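Local atomic coordinates of arsenic responsive repressor ArsR (Corynebacterium glutamicum ATCC 13032, PDB entry 6J0E), a protein that represses transcription, probably by binding operator DNA through a winged helix-turn-helix domain, and is relieved of this when it binds As(III). Residues 31-35 with 107-112. Sequence-based numbering, arbitrary orientation.
Sequences YADLF and ELRTVL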
loop_
_atom_site.group_PDB
_atom_site.type_symbol
_atom_site.label_atom_id
_atom_site.label_comp_id
_atom_site.label_asym_id
_atom_site.label_seq_id
_atom_site.Cartn_x
_atom_site.Cartn_y
_atom_site.Cartn_z
ATOM N N TYR B 31 -3.290 -4.616 10.309
ATOM C CA TYR B 31 -3.058 -4.179 8.978
ATOM C C TYR B 31 -4.119 -4.681 7.999
ATOM O O TYR B 31 -4.557 -4.019 7.101
ATOM C CB TYR B 31 -1.670 -4.580 8.519
ATOM C CG TYR B 31 -0.555 -3.886 9.281
ATOM C CD1 TYR B 31 -0.674 -2.533 9.477
ATOM C CD2 TYR B 31 0.540 -4.558 9.792
ATOM C CE1 TYR B 31 0.341 -1.848 10.114
ATOM C CE2 TYR B 31 1.536 -3.909 10.440
ATOM C CZ TYR B 31 1.429 -2.585 10.614
ATOM O OH TYR B 31 2.365 -1.663 11.147
ATOM N N ALA B 32 -4.492 -5.957 8.086
ATOM C CA ALA B 32 -5.522 -6.454 7.225
ATOM C C ALA B 32 -6.882 -5.803 7.473
ATOM O O ALA B 32 -7.614 -5.500 6.539
ATOM C CB ALA B 32 -5.656 -7.995 7.436
ATOM N N ASP B 33 -7.221 -5.517 8.760
ATOM C CA ASP B 33 -8.431 -4.756 8.991
ATOM C C ASP B 33 -8.335 -3.363 8.352
ATOM O O ASP B 33 -9.277 -2.936 7.875
ATOM C CB ASP B 33 -8.800 -4.568 10.497
ATOM C CG ASP B 33 -8.962 -5.905 11.256
ATOM O OD1 ASP B 33 -9.334 -6.895 10.627
ATOM O OD2 ASP B 33 -8.726 -5.902 12.530
ATOM N N LEU B 34 -7.152 -2.738 8.347
ATOM C CA LEU B 34 -7.075 -1.457 7.695
ATOM C C LEU B 34 -7.299 -1.571 6.214
ATOM O O LEU B 34 -7.826 -0.686 5.580
ATOM C CB LEU B 34 -5.692 -0.798 8.022
ATOM C CG LEU B 34 -5.503 -0.379 9.520
ATOM C CD1 LEU B 34 -4.119 0.217 9.667
ATOM C CD2 LEU B 34 -6.546 0.682 9.846
ATOM N N PHE B 35 -6.709 -2.582 5.497
ATOM C CA PHE B 35 -6.928 -2.696 4.090
ATOM C C PHE B 35 -8.428 -2.982 3.749
ATOM O O PHE B 35 -8.959 -2.518 2.760
ATOM C CB PHE B 35 -6.042 -3.856 3.518
ATOM C CG PHE B 35 -4.604 -3.527 3.479
ATOM C CD1 PHE B 35 -4.198 -2.368 2.913
ATOM C CD2 PHE B 35 -3.640 -4.448 3.918
ATOM C CE1 PHE B 35 -2.797 -2.127 2.850
ATOM C CE2 PHE B 35 -2.217 -4.200 3.826
ATOM C CZ PHE B 35 -1.869 -3.031 3.304
ATOM N N GLU B 107 2.773 3.756 7.260
ATOM C CA GLU B 107 2.901 2.425 7.765
ATOM C C GLU B 107 2.448 1.408 6.696
ATOM O O GLU B 107 3.153 0.402 6.488
ATOM C CB GLU B 107 1.975 2.142 9.037
ATOM C CG GLU B 107 2.515 2.854 10.251
ATOM C CD GLU B 107 2.029 2.194 11.569
ATOM O OE1 GLU B 107 1.017 1.445 11.577
ATOM O OE2 GLU B 107 2.699 2.510 12.633
ATOM N N LEU B 108 1.299 1.647 6.073
ATOM C CA LEU B 108 0.731 0.762 4.999
ATOM C C LEU B 108 1.695 0.699 3.803
ATOM O O LEU B 108 1.844 -0.359 3.204
ATOM C CB LEU B 108 -0.752 1.085 4.635
ATOM C CG LEU B 108 -1.777 0.950 5.703
ATOM C CD1 LEU B 108 -3.119 1.250 5.114
ATOM C CD2 LEU B 108 -1.769 -0.450 6.343
ATOM N N ARG B 109 2.277 1.843 3.392
ATOM C CA ARG B 109 3.344 1.821 2.373
ATOM C C ARG B 109 4.486 0.912 2.640
ATOM O O ARG B 109 4.946 0.254 1.713
ATOM C CB ARG B 109 3.854 3.186 2.025
ATOM C CG ARG B 109 2.826 4.009 1.317
ATOM C CD ARG B 109 3.457 5.335 0.717
ATOM N NE ARG B 109 4.243 6.116 1.620
ATOM C CZ ARG B 109 3.730 7.063 2.434
ATOM N NH1 ARG B 109 2.373 7.286 2.462
ATOM N NH2 ARG B 109 4.525 7.665 3.218
ATOM N N THR B 110 4.926 0.825 3.925
ATOM C CA THR B 110 5.962 -0.075 4.356
ATOM C C THR B 110 5.506 -1.551 4.284
ATOM O O THR B 110 6.265 -2.444 3.826
ATOM C CB THR B 110 6.414 0.245 5.784
ATOM O OG1 THR B 110 6.830 1.612 5.805
ATOM C CG2 THR B 110 7.415 -0.708 6.279
ATOM N N VAL B 111 4.291 -1.822 4.651
ATOM C CA VAL B 111 3.804 -3.229 4.651
ATOM C C VAL B 111 3.735 -3.780 3.207
ATOM O O VAL B 111 3.811 -4.849 2.923
ATOM C CB VAL B 111 2.379 -3.265 5.283
ATOM C CG1 VAL B 111 1.589 -4.515 5.065
ATOM C CG2 VAL B 111 2.454 -3.016 6.799
ATOM N N LEU B 112 3.533 -2.839 2.276
ATOM C CA LEU B 112 3.385 -3.123 0.842
ATOM C C LEU B 112 4.723 -2.952 0.042
ATOM O O LEU B 112 4.631 -2.966 -1.186
ATOM C CB LEU B 112 2.358 -2.170 0.215
ATOM C CG LEU B 112 0.861 -2.161 0.662
ATOM C CD1 LEU B 112 0.170 -0.882 0.122
ATOM C CD2 LEU B 112 0.154 -3.301 0.131
HETATM O O HOH W 1 4.433 -0.764 8.832
#
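Val111 meets the Tyr31 ring squarely: its CG2 lies 3.8 Å from the centroid of that ring and only 6° off the ring normal, which identifies a CH-pi contact over the face. The branching of Val111 divides its work. CG1, anti to the backbone N (chi1 165°), comes to the edge of the Phe35 ring, 4.0 Å from Phe35 CE2, whereas CG2 is left for the tyrosine. Leu108 reaches between the two aromatic side chains, running counter to both. Its CD2 is 3.9 Å from Tyr31 CD1 and also touches Phe35 CZ and Leu34 CD1, so one methyl serves three side chains of helix 28-38. Beyond it, Leu112 CD2 closes on Phe35 CZ at 3.8 Å, the two side chains approaching from opposite directions. The polar margin lies at the tyrosine hydroxyl. Glu107 OE1 stands in the ring plane, 3.4 Å from Tyr31 OH, with carboxylate and ring 72° apart; this length makes any hydrogen bond weak. A water 3.2 Å from Tyr31 OH donates to Glu107 O at 2.9 Å, linking the hydroxyl to the backbone of helix 102-111. The axes of segments 31-35 and 107-111 pass 11.4 Å apart, and the side chains described fill the gap between them. Pro22 and Leu23 of helix 20-24 also pack on Val111, while Leu44 and Leu38 of the second subunit pack on Tyr31 and Leu112, respectively. The contact thus joins helix 28-38 to helix 102-111, the last helix of the chain, beside the dimer interface, as in the helical dimerization region of ArsR-family winged helix-turn-helix repressors.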